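Local atomic coordinates of stress-response A/B barrel domain-containing protein (Thermobifida fusca, PDB entry 3BGU), a protein that is of unknown function but forms a dimer of ferredoxin-like subunits of the stress-response A/B barrel family, with a pocket seen to hold nitrobenzene. Residues 21-26 with 75-80; 49-54 with 92-97. All blocks are in the same frame, centred on the assembly; numbering follows the deposited sequence.

Interaction 1 of 2, residues 21-26 with 75-80. With NBZ (nitrobenzene), chain N.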
ATOM      1  N   GLY A  21     -11.586   7.562   7.279  1.00  4.72           N
ATOM      2  CA  GLY A  21     -10.280   6.943   7.294  1.00  4.60           C
ATOM      3  C   GLY A  21      -9.617   6.923   5.934  1.00  4.54           C
ATOM      4  O   GLY A  21     -10.218   6.547   4.944  1.00  7.33           O
ATOM      5  N   ILE A  22      -8.385   7.381   5.892  1.00  3.30           N
ATOM      6  CA  ILE A  22      -7.642   7.515   4.646  1.00  4.52           C
ATOM      7  C   ILE A  22      -6.422   6.654   4.751  1.00  3.19           C
ATOM      8  O   ILE A  22      -5.584   6.849   5.659  1.00  6.43           O
ATOM      9  CB  ILE A  22      -7.218   8.964   4.381  1.00  3.73           C
ATOM     10  CG1 ILE A  22      -8.431   9.885   4.250  1.00  2.41           C
ATOM     11  CG2 ILE A  22      -6.343   9.044   3.127  1.00  3.23           C
ATOM     12  CD1 ILE A  22      -8.116  11.300   4.115  1.00 10.74           C
ATOM     13  N   ARG A  23      -6.291   5.695   3.854  1.00  4.05           N
ATOM     14  CA  ARG A  23      -5.049   4.930   3.732  1.00  3.46           C
ATOM     15  C   ARG A  23      -4.145   5.568   2.681  1.00  2.34           C
ATOM     16  O   ARG A  23      -4.482   5.666   1.536  1.00  3.09           O
ATOM     17  CB  ARG A  23      -5.288   3.454   3.469  1.00  4.94           C
ATOM     18  CG  ARG A  23      -4.045   2.693   3.139  1.00  2.53           C
ATOM     19  CD  ARG A  23      -4.234   1.181   3.433  1.00  3.53           C
ATOM     20  NE  ARG A  23      -4.325   0.954   4.873  1.00  6.99           N
ATOM     21  CZ  ARG A  23      -4.533  -0.250   5.402  1.00  5.65           C
ATOM     22  NH1 ARG A  23      -4.614  -1.300   4.620  1.00  7.25           N
ATOM     23  NH2 ARG A  23      -4.596  -0.368   6.708  1.00  8.73           N
ATOM     24  N   HIS A  24      -3.037   6.105   3.154  1.00  2.44           N
ATOM     25  CA  HIS A  24      -1.964   6.601   2.298  1.00  2.89           C
ATOM     26  C   HIS A  24      -0.964   5.477   2.064  1.00  2.27           C
ATOM     27  O   HIS A  24      -0.467   4.820   3.012  1.00  2.61           O
ATOM     28  CB  HIS A  24      -1.233   7.754   2.978  1.00  2.55           C
ATOM     29  CG  HIS A  24       0.076   8.082   2.335  1.00  2.67           C
ATOM     30  ND1 HIS A  24       0.123   8.591   1.058  1.00  4.07           N
ATOM     31  CD2 HIS A  24       1.367   7.971   2.747  1.00  4.72           C
ATOM     32  CE1 HIS A  24       1.377   8.755   0.700  1.00  5.61           C
ATOM     33  NE2 HIS A  24       2.154   8.378   1.701  1.00  6.53           N
ATOM     34  N   ILE A  25      -0.562   5.331   0.816  1.00  2.21           N
ATOM     35  CA  ILE A  25       0.500   4.421   0.413  1.00  2.39           C
ATOM     36  C   ILE A  25       1.479   5.135  -0.497  1.00  2.16           C
ATOM     37  O   ILE A  25       1.070   5.825  -1.470  1.00  2.40           O
ATOM     38  CB  ILE A  25      -0.011   3.234  -0.337  1.00  2.67           C
ATOM     39  CG1 ILE A  25      -0.910   2.408   0.610  1.00  4.57           C
ATOM     40  CG2 ILE A  25       1.114   2.323  -0.847  1.00  5.84           C
ATOM     41  CD1 ILE A  25      -1.851   1.401  -0.146  1.00  5.90           C
ATOM     42  N   ALA A  26       2.755   4.940  -0.212  1.00  2.64           N
ATOM     43  CA  ALA A  26       3.830   5.282  -1.144  1.00  2.82           C
ATOM     44  C   ALA A  26       4.761   4.101  -1.372  1.00  2.67           C
ATOM     45  O   ALA A  26       5.176   3.459  -0.424  1.00  2.65           O
ATOM     46  CB  ALA A  26       4.639   6.477  -0.623  1.00  5.19           C
ATOM     47  N   ALA A  75       7.896   0.046   0.704  1.00  2.60           N
ATOM     48  CA  ALA A  75       6.512   0.524   0.908  1.00  3.32           C
ATOM     49  C   ALA A  75       6.392   1.245   2.233  1.00  3.51           C
ATOM     50  O   ALA A  75       7.002   0.798   3.244  1.00  2.69           O
ATOM     51  CB  ALA A  75       5.512  -0.671   0.889  1.00  3.24           C
ATOM     52  N   VAL A  76       5.625   2.332   2.263  0.50  2.20           N
ATOM     53  CA  VAL A  76       5.120   2.886   3.535  0.50  2.62           C
ATOM     54  C   VAL A  76       3.589   3.086   3.432  0.50  2.34           C
ATOM     55  O   VAL A  76       3.084   3.588   2.423  0.50  2.45           O
ATOM     56  CB  VAL A  76       5.852   4.195   3.939  0.50  2.11           C
ATOM     57  CG1 VAL A  76       5.653   5.254   2.863  0.50  2.55           C
ATOM     58  CG2 VAL A  76       5.365   4.721   5.301  0.50  5.19           C
ATOM     59  N   VAL A  77       2.869   2.724   4.501  1.00  2.51           N
ATOM     60  CA  VAL A  77       1.404   2.827   4.593  1.00  4.80           C
ATOM     61  C   VAL A  77       1.077   3.590   5.882  1.00  3.85           C
ATOM     62  O   VAL A  77       1.661   3.330   6.933  1.00  5.65           O
ATOM     63  CB  VAL A  77       0.719   1.438   4.653  1.00  5.23           C
ATOM     64  CG1 VAL A  77      -0.815   1.557   4.528  1.00  9.41           C
ATOM     65  CG2 VAL A  77       1.310   0.468   3.602  1.00  5.35           C
ATOM     66  N   ALA A  78       0.156   4.539   5.782  1.00  3.17           N
ATOM     67  CA  ALA A  78      -0.235   5.345   6.942  1.00  4.52           C
ATOM     68  C   ALA A  78      -1.710   5.569   6.868  1.00  4.61           C
ATOM     69  O   ALA A  78      -2.215   5.964   5.808  1.00  5.06           O
ATOM     70  CB  ALA A  78       0.485   6.717   6.964  1.00  2.54           C
ATOM     71  N   ASP A  79      -2.420   5.284   7.967  1.00  3.45           N
ATOM     72  CA  ASP A  79      -3.864   5.415   8.063  1.00  5.41           C
ATOM     73  C   ASP A  79      -4.175   6.609   8.928  1.00  6.20           C
ATOM     74  O   ASP A  79      -3.803   6.618  10.103  1.00  4.92           O
ATOM     75  CB  ASP A  79      -4.581   4.166   8.619  1.00  3.83           C
ATOM     76  CG  ASP A  79      -4.299   2.947   7.840  1.00  9.38           C
ATOM     77  OD1 ASP A  79      -4.070   3.085   6.602  1.00  6.71           O
ATOM     78  OD2 ASP A  79      -4.249   1.825   8.399  1.00 12.61           O
ATOM     79  N   LEU A  80      -4.896   7.554   8.328  1.00  6.31           N
ATOM     80  CA  LEU A  80      -5.141   8.918   8.838  1.00  5.82           C
ATOM     81  C   LEU A  80      -6.596   9.234   8.932  1.00  5.94           C
ATOM     82  O   LEU A  80      -7.364   8.876   8.070  1.00  3.39           O
ATOM     83  CB  LEU A  80      -4.427   9.947   7.980  1.00  4.27           C
ATOM     84  CG  LEU A  80      -2.906   9.831   8.279  1.00 14.99           C
ATOM     85  CD1 LEU A  80      -2.096   9.830   7.011  1.00 14.91           C
ATOM     86  CD2 LEU A  80      -2.408  10.807   9.383  1.00  9.58           C
TER
HETATM   87  C1  NBZ N 112       5.339   8.946   3.731  1.00  4.89           C
HETATM   88  C2  NBZ N 112       5.727   8.810   5.055  1.00  5.07           C
HETATM   89  C3  NBZ N 112       7.040   8.904   5.417  1.00  5.32           C
HETATM   90  C4  NBZ N 112       7.976   9.228   4.455  1.00  5.78           C
HETATM   91  C5  NBZ N 112       7.626   9.370   3.115  1.00  2.42           C
HETATM   92  C6  NBZ N 112       6.277   9.263   2.742  1.00  2.11           C
HETATM   93  N1  NBZ N 112       5.865   9.429   1.400  1.00  7.24           N
HETATM   94  O1  NBZ N 112       6.671   9.519   0.464  1.00  2.61           O
HETATM   95  O2  NBZ N 112       4.649   9.462   1.102  1.00  2.45           O

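Interaction 2 of 2, residues 49-54 with 92-97. With NBZ (nitrobenzene), chain N; EDO (1,2-ethanediol), chain G; EDO (1,2-ethanediol), chain E.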
ATOM      1  N   LEU A  49      10.613   8.828  13.548  1.00  2.21           N
ATOM      2  CA  LEU A  49       9.971  10.038  13.055  1.00  2.61           C
ATOM      3  C   LEU A  49       8.604   9.758  12.413  1.00  5.14           C
ATOM      4  O   LEU A  49       8.316  10.199  11.309  1.00  5.02           O
ATOM      5  CB  LEU A  49      10.892  10.676  11.988  1.00  3.59           C
ATOM      6  CG  LEU A  49      12.197  11.228  12.502  1.00  3.99           C
ATOM      7  CD1 LEU A  49      13.098  11.578  11.301  1.00 11.59           C
ATOM      8  CD2 LEU A  49      12.044  12.458  13.399  1.00  7.80           C
ATOM      9  N   PRO A  50       7.705   9.099  13.126  1.00  3.66           N
ATOM     10  CA  PRO A  50       6.515   8.664  12.442  1.00  4.00           C
ATOM     11  C   PRO A  50       5.423   9.746  12.192  1.00  5.50           C
ATOM     12  O   PRO A  50       4.412   9.466  11.560  1.00  5.93           O
ATOM     13  CB  PRO A  50       5.957   7.620  13.413  1.00  5.53           C
ATOM     14  CG  PRO A  50       6.259   8.141  14.673  1.00  7.30           C
ATOM     15  CD  PRO A  50       7.650   8.704  14.531  1.00  3.10           C
ATOM     16  N   ALA A  51       5.583  10.929  12.788  1.00  2.59           N
ATOM     17  CA  ALA A  51       4.575  11.995  12.806  1.00  2.11           C
ATOM     18  C   ALA A  51       3.277  11.471  13.451  1.00  2.74           C
ATOM     19  O   ALA A  51       2.173  11.513  12.858  1.00  4.91           O
ATOM     20  CB  ALA A  51       4.353  12.546  11.407  1.00  3.14           C
ATOM     21  N   ALA A  52       3.449  10.929  14.666  1.00  4.20           N
ATOM     22  CA  ALA A  52       2.392  10.224  15.399  1.00  5.90           C
ATOM     23  C   ALA A  52       1.399  11.175  16.095  1.00  5.33           C
ATOM     24  O   ALA A  52       1.168  11.157  17.317  1.00  4.98           O
ATOM     25  CB  ALA A  52       2.952   9.223  16.349  1.00  7.89           C
ATOM     26  N   ILE A  53       0.794  12.031  15.276  1.00  4.10           N
ATOM     27  CA  ILE A  53      -0.327  12.862  15.695  1.00  2.54           C
ATOM     28  C   ILE A  53      -1.522  11.942  16.020  1.00  3.38           C
ATOM     29  O   ILE A  53      -1.555  10.802  15.552  1.00  2.60           O
ATOM     30  CB  ILE A  53      -0.709  13.888  14.595  1.00  3.86           C
ATOM     31  CG1 ILE A  53      -1.073  13.226  13.262  1.00  5.47           C
ATOM     32  CG2 ILE A  53       0.474  14.825  14.346  1.00  7.66           C
ATOM     33  CD1 ILE A  53      -1.601  14.217  12.202  1.00  4.00           C
ATOM     34  N   PRO A  54      -2.454  12.394  16.863  1.00  4.04           N
ATOM     35  CA  PRO A  54      -3.656  11.584  17.166  1.00  3.95           C
ATOM     36  C   PRO A  54      -4.413  11.050  15.963  1.00  4.25           C
ATOM     37  O   PRO A  54      -4.927   9.947  16.036  1.00  5.62           O
ATOM     38  CB  PRO A  54      -4.558  12.555  17.933  1.00  4.92           C
ATOM     39  CG  PRO A  54      -3.648  13.528  18.508  1.00  8.35           C
ATOM     40  CD  PRO A  54      -2.419  13.632  17.677  1.00  6.76           C
ATOM     41  N   HIS A  92       3.783  17.889   9.415  1.00  3.39           N
ATOM     42  CA  HIS A  92       4.404  17.661  10.707  1.00  6.83           C
ATOM     43  C   HIS A  92       5.919  17.632  10.533  1.00  2.64           C
ATOM     44  O   HIS A  92       6.437  17.097   9.557  1.00  4.38           O
ATOM     45  CB  HIS A  92       3.912  16.342  11.293  1.00  3.26           C
ATOM     46  CG  HIS A  92       4.249  16.143  12.733  1.00  6.64           C
ATOM     47  ND1 HIS A  92       5.487  15.697  13.147  1.00  4.80           N
ATOM     48  CD2 HIS A  92       3.480  16.219  13.845  1.00  5.57           C
ATOM     49  CE1 HIS A  92       5.477  15.584  14.469  1.00  5.12           C
ATOM     50  NE2 HIS A  92       4.269  15.888  14.914  1.00  7.24           N
ATOM     51  N   PRO A  93       6.654  18.238  11.460  1.00  6.17           N
ATOM     52  CA  PRO A  93       8.066  18.179  11.306  1.00  2.64           C
ATOM     53  C   PRO A  93       8.719  16.798  11.137  1.00  3.04           C
ATOM     54  O   PRO A  93       9.720  16.682  10.403  1.00  3.10           O
ATOM     55  CB  PRO A  93       8.564  18.870  12.604  1.00  4.55           C
ATOM     56  CG  PRO A  93       7.456  19.470  13.215  1.00  9.40           C
ATOM     57  CD  PRO A  93       6.211  18.975  12.644  1.00  4.73           C
ATOM     58  N   ASP A  94       8.196  15.777  11.817  1.00  2.49           N
ATOM     59  CA  ASP A  94       8.746  14.423  11.664  1.00  3.24           C
ATOM     60  C   ASP A  94       8.674  14.035  10.182  1.00  3.13           C
ATOM     61  O   ASP A  94       9.588  13.417   9.613  1.00  2.39           O
ATOM     62  CB  ASP A  94       7.888  13.387  12.383  1.00  2.54           C
ATOM     63  CG  ASP A  94       8.104  13.280  13.867  1.00  4.64           C
ATOM     64  OD1 ASP A  94       8.755  14.119  14.519  1.00  6.01           O
ATOM     65  OD2 ASP A  94       7.648  12.240  14.390  1.00  4.14           O
ATOM     66  N   HIS A  95       7.515  14.317   9.582  1.00  2.61           N
ATOM     67  CA  HIS A  95       7.270  13.944   8.240  1.00  4.02           C
ATOM     68  C   HIS A  95       8.158  14.666   7.247  1.00  2.58           C
ATOM     69  O   HIS A  95       8.712  14.046   6.332  1.00  3.24           O
ATOM     70  CB  HIS A  95       5.790  14.167   7.936  1.00  2.68           C
ATOM     71  CG  HIS A  95       5.393  13.695   6.588  1.00  6.87           C
ATOM     72  ND1 HIS A  95       5.233  12.359   6.304  1.00  6.06           N
ATOM     73  CD2 HIS A  95       5.185  14.362   5.431  1.00  5.62           C
ATOM     74  CE1 HIS A  95       4.862  12.230   5.040  1.00  3.68           C
ATOM     75  NE2 HIS A  95       4.823  13.429   4.486  1.00  6.30           N
ATOM     76  N   ARG A  96       8.336  15.975   7.429  1.00  4.39           N
ATOM     77  CA  ARG A  96       9.231  16.704   6.559  1.00  3.35           C
ATOM     78  C   ARG A  96      10.664  16.198   6.728  1.00  4.06           C
ATOM     79  O   ARG A  96      11.384  16.063   5.755  1.00  5.77           O
ATOM     80  CB  ARG A  96       9.157  18.185   6.827  1.00  5.26           C
ATOM     81  CG  ARG A  96       7.833  18.816   6.535  1.00  9.40           C
ATOM     82  CD  ARG A  96       7.813  20.303   6.872  1.00 24.52           C
ATOM     83  NE  ARG A  96       8.220  20.603   8.247  1.00 33.01           N
ATOM     84  CZ  ARG A  96       9.412  21.088   8.617  1.00 37.01           C
ATOM     85  NH1 ARG A  96      10.367  21.331   7.721  1.00 38.79           N
ATOM     86  NH2 ARG A  96       9.654  21.317   9.909  1.00 28.70           N
ATOM     87  N   ALA A  97      11.072  15.840   7.951  1.00  5.32           N
ATOM     88  CA  ALA A  97      12.421  15.261   8.140  1.00  6.70           C
ATOM     89  C   ALA A  97      12.570  13.904   7.439  1.00  5.63           C
ATOM     90  O   ALA A  97      13.591  13.614   6.828  1.00  3.29           O
ATOM     91  CB  ALA A  97      12.724  15.133   9.602  1.00  4.69           C
TER
HETATM   92  C1  NBZ N 112       5.339   8.946   3.731  1.00  4.89           C
HETATM   93  C2  NBZ N 112       5.727   8.810   5.055  1.00  5.07           C
HETATM   94  C3  NBZ N 112       7.040   8.904   5.417  1.00  5.32           C
HETATM   95  C4  NBZ N 112       7.976   9.228   4.455  1.00  5.78           C
HETATM   96  C5  NBZ N 112       7.626   9.370   3.115  1.00  2.42           C
HETATM   97  C6  NBZ N 112       6.277   9.263   2.742  1.00  2.11           C
HETATM   98  N1  NBZ N 112       5.865   9.429   1.400  1.00  7.24           N
HETATM   99  O1  NBZ N 112       6.671   9.519   0.464  1.00  2.61           O
HETATM  100  O2  NBZ N 112       4.649   9.462   1.102  1.00  2.45           O
HETATM  101  C1  EDO G 105       3.609  13.549  17.825  1.00 17.01           C
HETATM  102  O1  EDO G 105       4.925  13.985  17.493  1.00 17.27           O
HETATM  103  C2  EDO G 105       2.699  14.755  18.041  1.00 20.50           C
HETATM  104  O2  EDO G 105       3.286  15.953  17.522  1.00 16.36           O
HETATM  105  C1  EDO E 103       5.889   6.124   8.929  1.00  5.60           C
HETATM  106  O1  EDO E 103       6.963   6.824   9.591  1.00  2.43           O
HETATM  107  C2  EDO E 103       4.663   6.503   9.724  1.00  4.86           C
HETATM  108  O2  EDO E 103       4.233   7.811   9.422  1.00  6.56           O

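Interaction 1 of 2, residues 21-26 with 75-80
R23 meets D79 because its CG stands anti to the backbone N (chi1 171°) and the chain then bends at chi3 (-69°), while D79 turns CG anti to its carbonyl carbon; the two side chains thus lie side by side. The guanidinium grips side-on: NE donates to OD1 of D79 at 2.8 Å and NH2 to OD2, both nearly straight and both on the syn side, somewhat out of the carboxylate plane, with the planes 16° apart. CG1 of V77 packs 3.6 Å from NE of R23. Replacing R23 by a leucine would probably leave the buried carboxylate of D79 without its charged mate. The backbones pair as antiparallel strands, with I22-L80, H24-A78 and A26-V76 as hydrogen-bonded pairs. On the face of those pairs, H24 gives NE2-H to nitrobenzene O2 at 2.8 Å, somewhat bent, the oxygen lying near the ring plane; Q113 bonds its ND1. CB of A26 comes 3.4 Å from the same O2. On the other face, I25 and V77 also pack against the second subunit. The chemistry divides by face: an ion pair and aliphatic groups toward the dimer interface, and a donor that receives the nitro group toward the ligand pocket.

Interaction 2 of 2, residues 49-54 with 92-97
The imidazole of H92 is covered on both faces: CA of A51 stands over one, 4.0 Å from the ring centroid and 18° off its normal, a CH-pi contact, and CD of P93 lies over the opposite face toward the rim. Two partners occupy the edge. H92 sits at the N-cap of helix 93-102, and D94 N donates to its ND1 at 3.0 Å, close to the ring plane, a capping bond; NE2 shares a hydrogen bond with O2 of a 1,2-ethanediol probably derived from the crystallisation liquor. CG2 of I53 approaches obliquely, 3.4 Å from CD2 of H92, the two side chains running past each other in opposite directions.

In the first turn of the helix, D94 holds its CG anti to the carbonyl carbon (chi1 -80°), which directs the carboxylate to the turn after helix 36-48. There OD2 accepts from A51 N at 2.9 Å, although the position of this oxygen is less certain. CB of A51 touches both CB of D94 and ND1 of H92, and its side chain also touches Y89 of helix 82-91. L49 crosses D94 obliquely and reaches CB of A97 with CD1 at 4.0 Å. Inward, H95 extends away from the turn and brings CE1 to 3.5 Å from C2 of nitrobenzene, which lies at the edge of its ring.

Chemically, the helix start satisfies its own D94 N through H92 and, less surely, offers the D94 carboxylate to A51 N of the turn. Because D94 N donates to ND1, that nitrogen should carry no proton. The D94 carboxylate, near the N-terminal end of the helix, is probably favoured by the helix dipole, whether or not the bond to A51 N is exactly as modelled.

In the fold
From the N terminus, strand 21-30 supplies the first half of interaction 1; helix 36-48 follows, and the turn 49-54 supplies the first half of interaction 2. Strand 56-63 then leads to strand 74-81, where interaction 1 closes a loop of 48 intervening residues. After helix 82-91, the start of helix 93-102 returns to the turn and closes interaction 2 over 37 residues. The segments alternate, so the two closures cross rather than nest. Interaction 1 joins neighbouring inner strands of the sheet, whereas interaction 2 ties the turn between helix 36-48 and strand 56-63 to helix 93-102. Their centres lie 13 Å apart, and both touch nitrobenzene.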